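Side-chain contacts in halogenase (Chondromyces crocatus, PDB 3E1T), which is an FAD-dependent halogenase that probably installs the chlorine of the myxobacterial product chondrochloren: residues A[19-24]-A[60-65]; A[50-55]-A[92-97]; A[66-71]-A[104-109]; A[310-315]-A[359-364]. One frame throughout, in Å; residues are numbered along the deposited sequence.

Contact 1 of 4, residues A[19-24]-A[60-65]; sequences GSTLAS and AMLGLT
In the Rossmann-type FAD-binding fold, whose GxGxxG motif probably ends at G19 in the first turn of helix 17-27, T21 and S24 of that helix receive the branched end of L62, near the C-terminal end of helix 52-61. L62 touches with both methyls. Its CD2 lies 3.6 Å from CB of S24 and also approaches T21 O, while CD1 stands 4.0 Å from T21 OG1, the threonine and leucine side chains crossing at about a right angle. Just beyond L62 the chain leaves the helix in a Schellman motif: G63 takes a positive phi of 74° and its N bonds to A60 O at 2.9 Å. The two hydroxyls beside the leucine have polar partners elsewhere, T21 OG1 at P17 O and S24 OG at S121 OG of helix 110-123. S24 OG, turned beside its own backbone N by a chi1 of -59°, also bonds to S20 O at 2.8 Å, while S24 N reaches that same oxygen from the opposite face of its carbonyl plane.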
loop_
_atom_site.group_PDB
_atom_site.type_symbol
_atom_site.label_atom_id
_atom_site.label_comp_id
_atom_site.label_asym_id
_atom_site.label_seq_id
_atom_site.Cartn_x
_atom_site.Cartn_y
_atom_site.Cartn_z
ATOM N N GLY A 19 -5.155 -9.847 5.085
ATOM C CA GLY A 19 -5.995 -10.919 5.614
ATOM C C GLY A 19 -5.261 -12.053 6.313
ATOM O O GLY A 19 -5.607 -12.424 7.433
ATOM N N SER A 20 -4.242 -12.603 5.659
ATOM C CA SER A 20 -3.453 -13.681 6.265
ATOM C C SER A 20 -2.764 -13.234 7.554
ATOM O O SER A 20 -2.695 -14.002 8.527
ATOM C CB SER A 20 -2.436 -14.221 5.270
ATOM O OG SER A 20 -1.525 -13.207 4.903
ATOM N N THR A 21 -2.285 -11.986 7.578
ATOM C CA THR A 21 -1.589 -11.437 8.748
ATOM C C THR A 21 -2.510 -11.310 9.967
ATOM O O THR A 21 -2.140 -11.707 11.088
ATOM C CB THR A 21 -0.897 -10.073 8.431
ATOM O OG1 THR A 21 0.118 -10.263 7.433
ATOM C CG2 THR A 21 -0.250 -9.485 9.662
ATOM N N LEU A 22 -3.688 -10.732 9.752
ATOM C CA LEU A 22 -4.715 -10.635 10.793
ATOM C C LEU A 22 -5.181 -12.020 11.275
ATOM O O LEU A 22 -5.237 -12.267 12.465
ATOM C CB LEU A 22 -5.918 -9.839 10.288
ATOM C CG LEU A 22 -7.217 -9.917 11.098
ATOM C CD1 LEU A 22 -7.045 -9.483 12.549
ATOM C CD2 LEU A 22 -8.272 -9.083 10.448
ATOM N N ALA A 23 -5.523 -12.898 10.341
ATOM C CA ALA A 23 -5.946 -14.259 10.694
ATOM C C ALA A 23 -4.899 -14.943 11.579
ATOM O O ALA A 23 -5.224 -15.416 12.664
ATOM C CB ALA A 23 -6.220 -15.067 9.435
ATOM N N SER A 24 -3.640 -14.954 11.134
ATOM C CA SER A 24 -2.548 -15.547 11.915
ATOM C C SER A 24 -2.463 -15.008 13.337
ATOM O O SER A 24 -2.355 -15.785 14.279
ATOM C CB SER A 24 -1.201 -15.365 11.215
ATOM O OG SER A 24 -1.222 -15.957 9.937
ATOM N N ALA A 60 8.605 -11.179 11.487
ATOM C CA ALA A 60 9.295 -11.771 12.633
ATOM C C ALA A 60 8.278 -12.213 13.683
ATOM O O ALA A 60 8.377 -13.319 14.229
ATOM C CB ALA A 60 10.281 -10.779 13.231
ATOM N N MET A 61 7.307 -11.337 13.955
ATOM C CA MET A 61 6.198 -11.627 14.861
ATOM C C MET A 61 5.362 -12.817 14.373
ATOM O O MET A 61 4.844 -13.593 15.179
ATOM C CB MET A 61 5.309 -10.387 15.020
ATOM C CG MET A 61 4.426 -10.414 16.263
ATOM S SD MET A 61 4.972 -9.383 17.653
ATOM C CE MET A 61 6.766 -9.394 17.526
ATOM N N LEU A 62 5.240 -12.953 13.051
ATOM C CA LEU A 62 4.555 -14.093 12.446
ATOM C C LEU A 62 5.420 -15.363 12.430
ATOM O O LEU A 62 4.919 -16.453 12.151
ATOM C CB LEU A 62 4.110 -13.761 11.016
ATOM C CG LEU A 62 3.051 -12.664 10.808
ATOM C CD1 LEU A 62 3.074 -12.189 9.362
ATOM C CD2 LEU A 62 1.653 -13.146 11.194
ATOM N N GLY A 63 6.711 -15.207 12.717
ATOM C CA GLY A 63 7.664 -16.319 12.709
ATOM C C GLY A 63 8.033 -16.785 11.315
ATOM O O GLY A 63 8.086 -17.990 11.049
ATOM N N LEU A 64 8.289 -15.836 10.416
ATOM C CA LEU A 64 8.639 -16.176 9.038
ATOM C C LEU A 64 10.054 -15.766 8.630
ATOM O O LEU A 64 10.442 -15.958 7.474
ATOM C CB LEU A 64 7.618 -15.590 8.052
ATOM C CG LEU A 64 6.263 -16.283 7.929
ATOM C CD1 LEU A 64 5.391 -15.543 6.939
ATOM C CD2 LEU A 64 6.413 -17.745 7.515
ATOM N N THR A 65 10.817 -15.211 9.571
ATOM C CA THR A 65 12.182 -14.747 9.297
ATOM C C THR A 65 12.977 -15.754 8.458
ATOM O O THR A 65 13.442 -15.428 7.360
ATOM C CB THR A 65 12.953 -14.444 10.601
ATOM O OG1 THR A 65 12.172 -13.585 11.440
ATOM C CG2 THR A 65 14.279 -13.780 10.301
#

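Contact 2 of 4, residues A[50-55]-A[92-97]; sequences LLPATV and FGFTRH
P52 sets the CG-CD edge of its ring over the face of F94, joining the start of helix 52-61, beside the FAD site, to the loop after strand 90-93 of the mixed sheet. This is the tight part of the contact, a CH-pi interaction: CG of the proline stands 3.6 Å from the centroid of the F94 ring and only 15° off its normal. CG is offset toward the rim on the F94 CG side, and CD lies close to the ring centre, 3.8 Å from F94 CZ. L51, at the N-cap position, adds a looser touch, its CD2 coming obliquely to within 4.4 Å of F94 CZ. Within its own segment, F94 presents CE1 in plane to the edge of the F92 ring.

The contact lies at the surface: L51, P52 and F94 are themselves only partly buried, and beyond them R96 and H97 are exposed. Here T95 OG1 donates to H97 O, a 2.6 Å bond with a C=O...donor angle of 163°, which closes the loop on itself. The joint between the two segments is wholly apolar. It rests on dispersion, with a small electrostatic share from C-H groups facing pi electrons, an attraction less directional than a hydrogen bond.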
loop_
_atom_site.group_PDB
_atom_site.type_symbol
_atom_site.label_atom_id
_atom_site.label_comp_id
_atom_site.label_asym_id
_atom_site.label_seq_id
_atom_site.Cartn_x
_atom_site.Cartn_y
_atom_site.Cartn_z
ATOM N N LEU A 50 8.970 -4.119 -0.693
ATOM C CA LEU A 50 8.603 -4.130 0.716
ATOM C C LEU A 50 9.464 -3.210 1.586
ATOM O O LEU A 50 10.499 -2.712 1.149
ATOM C CB LEU A 50 8.636 -5.566 1.270
ATOM C CG LEU A 50 7.805 -6.676 0.602
ATOM C CD1 LEU A 50 7.922 -7.937 1.432
ATOM C CD2 LEU A 50 6.323 -6.265 0.446
ATOM N N LEU A 51 9.004 -3.004 2.820
ATOM C CA LEU A 51 9.655 -2.158 3.812
ATOM C C LEU A 51 10.165 -3.009 4.979
ATOM O O LEU A 51 9.653 -4.116 5.215
ATOM C CB LEU A 51 8.678 -1.079 4.332
ATOM C CG LEU A 51 8.022 -0.129 3.312
ATOM C CD1 LEU A 51 7.263 0.993 3.998
ATOM C CD2 LEU A 51 9.033 0.438 2.300
ATOM N N PRO A 52 11.179 -2.504 5.705
ATOM C CA PRO A 52 11.752 -3.152 6.882
ATOM C C PRO A 52 10.764 -3.399 8.033
ATOM O O PRO A 52 10.913 -4.384 8.759
ATOM C CB PRO A 52 12.845 -2.158 7.322
ATOM C CG PRO A 52 13.218 -1.465 6.058
ATOM C CD PRO A 52 11.902 -1.255 5.389
ATOM N N ALA A 53 9.779 -2.519 8.201
ATOM C CA ALA A 53 8.791 -2.682 9.277
ATOM C C ALA A 53 7.981 -3.971 9.104
ATOM O O ALA A 53 7.605 -4.606 10.087
ATOM C CB ALA A 53 7.872 -1.470 9.365
ATOM N N THR A 54 7.748 -4.358 7.853
ATOM C CA THR A 54 7.063 -5.602 7.514
ATOM C C THR A 54 8.030 -6.790 7.561
ATOM O O THR A 54 7.720 -7.816 8.156
ATOM C CB THR A 54 6.407 -5.517 6.116
ATOM O OG1 THR A 54 5.733 -4.255 5.976
ATOM C CG2 THR A 54 5.417 -6.643 5.913
ATOM N N VAL A 55 9.192 -6.645 6.929
ATOM C CA VAL A 55 10.184 -7.719 6.870
ATOM C C VAL A 55 10.770 -8.068 8.252
ATOM O O VAL A 55 10.840 -9.243 8.615
ATOM C CB VAL A 55 11.308 -7.399 5.852
ATOM C CG1 VAL A 55 12.516 -8.310 6.061
ATOM C CG2 VAL A 55 10.782 -7.507 4.415
ATOM N N PHE A 92 18.833 6.508 -1.251
ATOM C CA PHE A 92 18.616 6.499 0.192
ATOM C C PHE A 92 18.846 5.080 0.681
ATOM O O PHE A 92 18.720 4.123 -0.087
ATOM C CB PHE A 92 17.201 6.995 0.551
ATOM C CG PHE A 92 16.100 6.024 0.187
ATOM C CD1 PHE A 92 15.696 5.044 1.081
ATOM C CD2 PHE A 92 15.482 6.085 -1.058
ATOM C CE1 PHE A 92 14.687 4.140 0.741
ATOM C CE2 PHE A 92 14.469 5.183 -1.403
ATOM C CZ PHE A 92 14.076 4.212 -0.498
ATOM N N GLY A 93 19.190 4.948 1.953
ATOM C CA GLY A 93 19.339 3.642 2.584
ATOM C C GLY A 93 18.496 3.614 3.841
ATOM O O GLY A 93 18.296 4.647 4.477
ATOM N N PHE A 94 17.987 2.441 4.199
ATOM C CA PHE A 94 17.155 2.327 5.391
ATOM C C PHE A 94 17.974 2.570 6.662
ATOM O O PHE A 94 17.476 3.162 7.622
ATOM C CB PHE A 94 16.426 0.979 5.435
ATOM C CG PHE A 94 15.392 0.808 4.347
ATOM C CD1 PHE A 94 14.345 1.719 4.207
ATOM C CD2 PHE A 94 15.454 -0.274 3.477
ATOM C CE1 PHE A 94 13.383 1.558 3.208
ATOM C CE2 PHE A 94 14.498 -0.445 2.479
ATOM C CZ PHE A 94 13.461 0.477 2.344
ATOM N N THR A 95 19.235 2.139 6.651
ATOM C CA THR A 95 20.137 2.336 7.791
ATOM C C THR A 95 21.557 2.647 7.338
ATOM O O THR A 95 21.988 2.217 6.261
ATOM C CB THR A 95 20.228 1.082 8.664
ATOM O OG1 THR A 95 20.519 -0.041 7.828
ATOM C CG2 THR A 95 18.928 0.842 9.438
ATOM N N ARG A 96 22.280 3.369 8.194
ATOM C CA ARG A 96 23.667 3.774 7.950
ATOM C C ARG A 96 24.611 2.587 7.722
ATOM O O ARG A 96 25.508 2.658 6.872
ATOM C CB ARG A 96 24.169 4.678 9.092
ATOM C CG ARG A 96 23.665 6.139 9.014
ATOM C CD ARG A 96 22.168 6.272 9.343
ATOM N NE ARG A 96 21.496 7.287 8.524
ATOM C CZ ARG A 96 20.899 7.053 7.353
ATOM N NH1 ARG A 96 20.870 5.830 6.832
ATOM N NH2 ARG A 96 20.326 8.053 6.698
ATOM N N HIS A 97 24.402 1.508 8.476
ATOM C CA HIS A 97 25.165 0.268 8.297
ATOM C C HIS A 97 24.271 -0.818 7.697
ATOM O O HIS A 97 23.050 -0.780 7.877
ATOM C CB HIS A 97 25.765 -0.203 9.627
ATOM C CG HIS A 97 26.729 0.769 10.230
ATOM N ND1 HIS A 97 28.091 0.693 10.022
ATOM C CD2 HIS A 97 26.531 1.841 11.033
ATOM C CE1 HIS A 97 28.688 1.676 10.672
ATOM N NE2 HIS A 97 27.765 2.387 11.295
#

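Contact 3 of 4, residues A[66-71]-A[104-109]; sequences DEMKRA and FAYQVE
M68 and Y106 supply the apolar part of this contact between helix 65-69 and the short strand 105-106. The methionine lies obliquely across the tyrosine and touches one side of it at two levels: CE is 3.7 Å from Y106 CD2, and CB is 3.8 Å from CE2. Bends at chi2 (-87°) and chi3 (-83°) curl the thioether so that its terminal methyl comes back to the ring. The polar atoms approach without bonding. M68 O sits over one face of the tyrosine ring, 4.2 Å from CZ, and Y106 OH meets K69 through carbon, at 3.8 Å from CA and 3.9 Å from CG. Ring packing within 104-109 completes the set, with Y106 CZ in plane at the edge of F104. Outside the segments, M68 also rests on F113 and M116 of helix 110-123 and on V55 and C59 of helix 52-61, while Y106 packs against V55 and against I75 of strand 75-82, the strand with which 105-106 pairs antiparallel.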
loop_
_atom_site.group_PDB
_atom_site.type_symbol
_atom_site.label_atom_id
_atom_site.label_comp_id
_atom_site.label_asym_id
_atom_site.label_seq_id
_atom_site.Cartn_x
_atom_site.Cartn_y
_atom_site.Cartn_z
ATOM N N ASP A 66 13.105 -16.979 8.964
ATOM C CA ASP A 66 13.942 -17.991 8.326
ATOM C C ASP A 66 13.426 -18.344 6.935
ATOM O O ASP A 66 14.208 -18.426 5.987
ATOM C CB ASP A 66 14.062 -19.250 9.201
ATOM C CG ASP A 66 14.460 -18.939 10.645
ATOM O OD1 ASP A 66 14.440 -19.880 11.474
ATOM O OD2 ASP A 66 14.785 -17.770 10.964
ATOM N N GLU A 67 12.111 -18.524 6.813
ATOM C CA GLU A 67 11.492 -18.870 5.531
ATOM C C GLU A 67 11.628 -17.759 4.477
ATOM O O GLU A 67 11.727 -18.040 3.281
ATOM C CB GLU A 67 10.029 -19.263 5.727
ATOM C CG GLU A 67 9.512 -20.237 4.670
ATOM C CD GLU A 67 8.035 -20.588 4.835
ATOM O OE1 GLU A 67 7.498 -20.465 5.964
ATOM O OE2 GLU A 67 7.413 -21.001 3.827
ATOM N N MET A 68 11.641 -16.506 4.929
ATOM C CA MET A 68 11.884 -15.355 4.052
ATOM C C MET A 68 13.293 -15.406 3.455
ATOM O O MET A 68 13.473 -15.184 2.252
ATOM C CB MET A 68 11.709 -14.045 4.826
ATOM C CG MET A 68 10.317 -13.802 5.381
ATOM S SD MET A 68 9.214 -13.006 4.203
ATOM C CE MET A 68 9.696 -11.292 4.444
ATOM N N LYS A 69 14.277 -15.702 4.307
ATOM C CA LYS A 69 15.687 -15.813 3.917
ATOM C C LYS A 69 15.924 -16.843 2.817
ATOM O O LYS A 69 16.721 -16.616 1.903
ATOM C CB LYS A 69 16.541 -16.203 5.122
ATOM C CG LYS A 69 16.639 -15.168 6.229
ATOM C CD LYS A 69 17.502 -15.716 7.367
ATOM C CE LYS A 69 18.212 -14.607 8.130
ATOM N NZ LYS A 69 17.308 -13.878 9.069
ATOM N N ARG A 70 15.223 -17.970 2.919
ATOM C CA ARG A 70 15.452 -19.135 2.067
ATOM C C ARG A 70 14.762 -18.992 0.718
ATOM O O ARG A 70 14.982 -19.796 -0.199
ATOM C CB ARG A 70 14.972 -20.409 2.778
ATOM C CG ARG A 70 15.581 -20.616 4.168
ATOM C CD ARG A 70 15.307 -22.010 4.721
ATOM N NE ARG A 70 14.018 -22.135 5.404
ATOM C CZ ARG A 70 12.922 -22.678 4.872
ATOM N NH1 ARG A 70 12.942 -23.152 3.630
ATOM N NH2 ARG A 70 11.801 -22.751 5.585
ATOM N N ALA A 71 13.941 -17.950 0.601
ATOM C CA ALA A 71 13.078 -17.754 -0.557
ATOM C C ALA A 71 13.811 -17.275 -1.805
ATOM O O ALA A 71 13.354 -17.515 -2.920
ATOM C CB ALA A 71 11.951 -16.807 -0.208
ATOM N N PHE A 104 17.149 -3.760 6.101
ATOM C CA PHE A 104 16.792 -4.100 4.726
ATOM C C PHE A 104 15.372 -4.665 4.573
ATOM O O PHE A 104 14.688 -4.935 5.550
ATOM C CB PHE A 104 17.797 -5.120 4.174
ATOM C CG PHE A 104 17.684 -6.485 4.804
ATOM C CD1 PHE A 104 16.916 -7.483 4.206
ATOM C CD2 PHE A 104 18.344 -6.771 5.997
ATOM C CE1 PHE A 104 16.803 -8.747 4.785
ATOM C CE2 PHE A 104 18.246 -8.035 6.585
ATOM C CZ PHE A 104 17.467 -9.027 5.979
ATOM N N ALA A 105 14.961 -4.870 3.327
ATOM C CA ALA A 105 13.715 -5.555 3.022
ATOM C C ALA A 105 13.912 -6.445 1.797
ATOM O O ALA A 105 15.043 -6.732 1.410
ATOM C CB ALA A 105 12.593 -4.547 2.792
ATOM N N TYR A 106 12.813 -6.891 1.199
ATOM C CA TYR A 106 12.887 -7.738 0.021
ATOM C C TYR A 106 12.068 -7.191 -1.133
ATOM O O TYR A 106 11.152 -6.386 -0.927
ATOM C CB TYR A 106 12.421 -9.153 0.354
ATOM C CG TYR A 106 13.256 -9.899 1.386
ATOM C CD1 TYR A 106 14.556 -10.336 1.092
ATOM C CD2 TYR A 106 12.728 -10.203 2.642
ATOM C CE1 TYR A 106 15.317 -11.046 2.040
ATOM C CE2 TYR A 106 13.471 -10.908 3.593
ATOM C CZ TYR A 106 14.764 -11.324 3.285
ATOM O OH TYR A 106 15.492 -12.022 4.228
ATOM N N GLN A 107 12.414 -7.629 -2.342
ATOM C CA GLN A 107 11.603 -7.431 -3.530
ATOM C C GLN A 107 10.953 -8.775 -3.820
ATOM O O GLN A 107 11.646 -9.748 -4.139
ATOM C CB GLN A 107 12.460 -7.020 -4.734
ATOM C CG GLN A 107 13.460 -5.903 -4.493
ATOM C CD GLN A 107 12.829 -4.520 -4.468
ATOM O OE1 GLN A 107 11.646 -4.368 -4.152
ATOM N NE2 GLN A 107 13.628 -3.496 -4.787
ATOM N N VAL A 108 9.630 -8.842 -3.696
ATOM C CA VAL A 108 8.962 -10.138 -3.695
ATOM C C VAL A 108 8.033 -10.359 -4.865
ATOM O O VAL A 108 7.326 -9.447 -5.301
ATOM C CB VAL A 108 8.194 -10.392 -2.372
ATOM C CG1 VAL A 108 9.093 -10.140 -1.171
ATOM C CG2 VAL A 108 6.911 -9.536 -2.280
ATOM N N GLU A 109 8.044 -11.587 -5.373
ATOM C CA GLU A 109 6.990 -12.057 -6.244
ATOM C C GLU A 109 5.791 -12.261 -5.333
ATOM O O GLU A 109 5.829 -13.066 -4.404
ATOM C CB GLU A 109 7.393 -13.360 -6.925
ATOM C CG GLU A 109 8.249 -13.150 -8.160
ATOM C CD GLU A 109 8.942 -14.414 -8.617
ATOM O OE1 GLU A 109 10.047 -14.700 -8.097
ATOM O OE2 GLU A 109 8.380 -15.104 -9.501
#

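Contact 4 of 4, residues A[310-315]-A[359-364]; sequences PVFSSG and YQFLVA. With FAD (flavin-adenine dinucleotide), chain C.
V311 and F312, the central residues of a type II beta turn beside the flavin, pack on F361 and L362 of the long helix 340-368. The isobutyl end of L362 closes on the turn backbone, CD1 standing 3.4 Å from V311 O and CD2 almost as near to the same oxygen. CD1 also meets V311 CG1 at 3.8 Å, the two side chains running antiparallel alongside one another. CD2 reaches the edge of the F312 ring, close to its plane, 3.8 Å from CD1 of that phenylalanine. F361 comes to F312 from another direction: F312 CE1 lies at the edge of the F361 ring, 3.5 Å from CE2, with the ring planes at 56°.

What positions these groups is the turn itself, closed by S313 N to P310 O at 3.1 Å, with F312 held at a positive phi of 68°. F365, one helical turn after F361, meets F312 edge-to-face, and W219 of strand 218-224 touches V311. Behind the turn lies the cofactor. P310 CB packs 3.6 Å from FAD C6 on the isoalloxazine, S313 CB and OG approach the N3 and O4 region, and at the start of helix 315-333 G315 CA comes within 3.2 Å of O3' on the ribityl chain.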
loop_
_atom_site.group_PDB
_atom_site.type_symbol
_atom_site.label_atom_id
_atom_site.label_comp_id
_atom_site.label_asym_id
_atom_site.label_seq_id
_atom_site.Cartn_x
_atom_site.Cartn_y
_atom_site.Cartn_z
ATOM N N PRO A 310 1.866 4.397 -5.202
ATOM C CA PRO A 310 2.996 3.459 -5.154
ATOM C C PRO A 310 4.392 4.016 -4.834
ATOM O O PRO A 310 5.296 3.214 -4.584
ATOM C CB PRO A 310 3.020 2.853 -6.570
ATOM C CG PRO A 310 1.718 3.203 -7.183
ATOM C CD PRO A 310 1.299 4.480 -6.556
ATOM N N VAL A 311 4.602 5.334 -4.855
ATOM C CA VAL A 311 5.960 5.821 -4.598
ATOM C C VAL A 311 6.267 5.674 -3.113
ATOM O O VAL A 311 5.408 5.955 -2.271
ATOM C CB VAL A 311 6.233 7.253 -5.142
ATOM C CG1 VAL A 311 5.339 8.277 -4.516
ATOM C CG2 VAL A 311 7.711 7.627 -4.940
ATOM N N PHE A 312 7.485 5.218 -2.818
ATOM C CA PHE A 312 7.918 4.802 -1.478
ATOM C C PHE A 312 7.272 3.522 -0.903
ATOM O O PHE A 312 7.503 3.174 0.251
ATOM C CB PHE A 312 7.918 5.970 -0.476
ATOM C CG PHE A 312 9.066 6.922 -0.671
ATOM C CD1 PHE A 312 8.856 8.193 -1.190
ATOM C CD2 PHE A 312 10.368 6.530 -0.365
ATOM C CE1 PHE A 312 9.926 9.070 -1.385
ATOM C CE2 PHE A 312 11.437 7.396 -0.545
ATOM C CZ PHE A 312 11.216 8.675 -1.063
ATOM N N SER A 313 6.497 2.810 -1.728
ATOM C CA SER A 313 6.139 1.412 -1.454
ATOM C C SER A 313 5.544 1.162 -0.069
ATOM O O SER A 313 6.091 0.375 0.711
ATOM C CB SER A 313 7.371 0.526 -1.620
ATOM O OG SER A 313 7.869 0.564 -2.944
ATOM N N SER A 314 4.440 1.827 0.247
ATOM C CA SER A 314 3.868 1.709 1.584
ATOM C C SER A 314 2.663 0.784 1.708
ATOM O O SER A 314 2.185 0.574 2.813
ATOM C CB SER A 314 3.497 3.084 2.117
ATOM O OG SER A 314 2.409 3.625 1.394
ATOM N N GLY A 315 2.184 0.245 0.584
ATOM C CA GLY A 315 0.922 -0.496 0.542
ATOM C C GLY A 315 0.899 -1.721 1.443
ATOM O O GLY A 315 0.008 -1.863 2.295
ATOM N N TYR A 359 0.598 9.977 3.237
ATOM C CA TYR A 359 -0.140 10.878 2.361
ATOM C C TYR A 359 0.544 12.243 2.296
ATOM O O TYR A 359 0.837 12.752 1.219
ATOM C CB TYR A 359 -1.609 11.047 2.806
ATOM C CG TYR A 359 -2.486 11.684 1.717
ATOM C CD1 TYR A 359 -3.251 10.891 0.871
ATOM C CD2 TYR A 359 -2.514 13.071 1.517
ATOM C CE1 TYR A 359 -4.036 11.448 -0.129
ATOM C CE2 TYR A 359 -3.307 13.644 0.513
ATOM C CZ TYR A 359 -4.061 12.818 -0.309
ATOM O OH TYR A 359 -4.853 13.340 -1.309
ATOM N N GLN A 360 0.788 12.812 3.467
ATOM C CA GLN A 360 1.384 14.124 3.604
ATOM C C GLN A 360 2.749 14.179 2.964
ATOM O O GLN A 360 3.050 15.115 2.227
ATOM C CB GLN A 360 1.488 14.500 5.081
ATOM C CG GLN A 360 0.173 14.923 5.652
ATOM C CD GLN A 360 -0.233 16.274 5.135
ATOM O OE1 GLN A 360 0.285 17.295 5.591
ATOM N NE2 GLN A 360 -1.151 16.299 4.181
ATOM N N PHE A 361 3.572 13.175 3.241
ATOM C CA PHE A 361 4.919 13.157 2.709
ATOM C C PHE A 361 4.942 12.977 1.195
ATOM O O PHE A 361 5.806 13.552 0.519
ATOM C CB PHE A 361 5.751 12.077 3.382
ATOM C CG PHE A 361 7.130 11.942 2.810
ATOM C CD1 PHE A 361 8.082 12.943 3.014
ATOM C CD2 PHE A 361 7.471 10.841 2.052
ATOM C CE1 PHE A 361 9.356 12.831 2.468
ATOM C CE2 PHE A 361 8.740 10.721 1.504
ATOM C CZ PHE A 361 9.686 11.716 1.720
ATOM N N LEU A 362 4.020 12.167 0.661
ATOM C CA LEU A 362 3.998 11.909 -0.779
ATOM C C LEU A 362 3.532 13.115 -1.588
ATOM O O LEU A 362 4.001 13.296 -2.706
ATOM C CB LEU A 362 3.175 10.672 -1.139
ATOM C CG LEU A 362 3.647 9.275 -0.685
ATOM C CD1 LEU A 362 2.953 8.228 -1.547
ATOM C CD2 LEU A 362 5.139 9.061 -0.725
ATOM N N VAL A 363 2.583 13.893 -1.054
ATOM C CA VAL A 363 2.161 15.165 -1.670
ATOM C C VAL A 363 3.411 16.059 -1.792
ATOM O O VAL A 363 3.725 16.539 -2.884
ATOM C CB VAL A 363 1.008 15.900 -0.879
ATOM C CG1 VAL A 363 0.749 17.339 -1.441
ATOM C CG2 VAL A 363 -0.305 15.106 -0.911
ATOM N N ALA A 364 4.143 16.249 -0.690
ATOM C CA ALA A 364 5.377 17.056 -0.732
ATOM C C ALA A 364 6.452 16.466 -1.665
ATOM O O ALA A 364 7.162 17.218 -2.342
ATOM C CB ALA A 364 5.937 17.303 0.689
HETATM P PA FAD C . -4.815 -7.663 -1.677
HETATM O O1A FAD C . -3.338 -7.934 -1.801
HETATM O O2A FAD C . -5.447 -7.042 -2.874
HETATM O O5B FAD C . -5.537 -9.080 -1.391
HETATM C C5B FAD C . -6.934 -9.165 -1.162
HETATM C C4B FAD C . -7.402 -10.604 -1.404
HETATM O O4B FAD C . -8.808 -10.703 -1.298
HETATM C C3B FAD C . -7.039 -11.072 -2.809
HETATM O O3B FAD C . -6.299 -12.266 -2.689
HETATM C C2B FAD C . -8.363 -11.341 -3.493
HETATM O O2B FAD C . -8.282 -12.507 -4.264
HETATM C C1B FAD C . -9.310 -11.526 -2.321
HETATM N N9A FAD C . -10.714 -11.154 -2.573
HETATM C C8A FAD C . -11.216 -10.116 -3.317
HETATM N N7A FAD C . -12.566 -10.161 -3.235
HETATM C C5A FAD C . -12.931 -11.198 -2.443
HETATM C C6A FAD C . -14.170 -11.711 -2.027
HETATM N N6A FAD C . -15.323 -11.241 -2.518
HETATM N N1A FAD C . -14.191 -12.808 -1.197
HETATM C C2A FAD C . -13.031 -13.422 -0.802
HETATM N N3A FAD C . -11.821 -12.917 -1.228
HETATM C C4A FAD C . -11.771 -11.825 -2.024
HETATM N N1 FAD C . 2.651 -2.019 -2.198
HETATM C C2 FAD C . 3.905 -2.279 -1.718
HETATM O O2 FAD C . 4.016 -2.604 -0.539
HETATM N N3 FAD C . 4.997 -2.155 -2.559
HETATM C C4 FAD C . 4.832 -1.783 -3.890
HETATM O O4 FAD C . 5.800 -1.693 -4.648
HETATM C C4X FAD C . 3.559 -1.506 -4.370
HETATM N N5 FAD C . 3.354 -1.134 -5.685
HETATM C C5X FAD C . 2.075 -0.874 -6.138
HETATM C C6 FAD C . 1.855 -0.487 -7.464
HETATM C C7 FAD C . 0.552 -0.223 -7.913
HETATM C C7M FAD C . 0.360 0.402 -9.266
HETATM C C8 FAD C . -0.534 -0.341 -7.037
HETATM C C8M FAD C . -1.920 0.128 -7.418
HETATM C C9 FAD C . -0.309 -0.737 -5.723
HETATM C C9A FAD C . 0.987 -1.002 -5.265
HETATM N N10 FAD C . 1.180 -1.399 -3.955
HETATM C C10 FAD C . 2.460 -1.642 -3.504
HETATM C "C1'" FAD C . -0.004 -1.649 -3.037
HETATM C "C2'" FAD C . -0.327 -3.132 -2.816
HETATM O "O2'" FAD C . -0.744 -3.673 -4.053
HETATM C "C3'" FAD C . -1.458 -3.302 -1.790
HETATM O "O3'" FAD C . -1.380 -2.313 -0.787
HETATM C "C4'" FAD C . -1.464 -4.641 -1.052
HETATM O "O4'" FAD C . -1.629 -5.689 -1.981
HETATM C "C5'" FAD C . -2.621 -4.661 -0.053
HETATM O "O5'" FAD C . -2.839 -5.973 0.388
HETATM P P FAD C . -4.291 -6.459 0.875
HETATM O O1P FAD C . -4.124 -7.682 1.753
HETATM O O2P FAD C . -4.983 -5.372 1.635
HETATM O O3P FAD C . -5.126 -6.695 -0.454
#

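How the contacts relate
The contacts lie at increasing distance from FAD. Contact 4 borders the cofactor directly, and contact 2 is next, with the L51 side chain about 6 Å from FAD. The two meet where L51 CG lies 3.3 Å from S313 O and F92 CE2 lies 3.9 Å from F312 CE2. Contact 2 also joins contact 3, through a probable hydrogen bond of 3.2 Å from L50 N to Y106 O; the Y106 side chain is about 11 Å from FAD. Helix 52-61 runs from contact 2 to contact 1, whose centres are 19 Å apart, and helix 65-69 then leads into contact 3. Contacts 1 and 4 do not touch, yet the T21 side chain is about 8 Å from the same FAD.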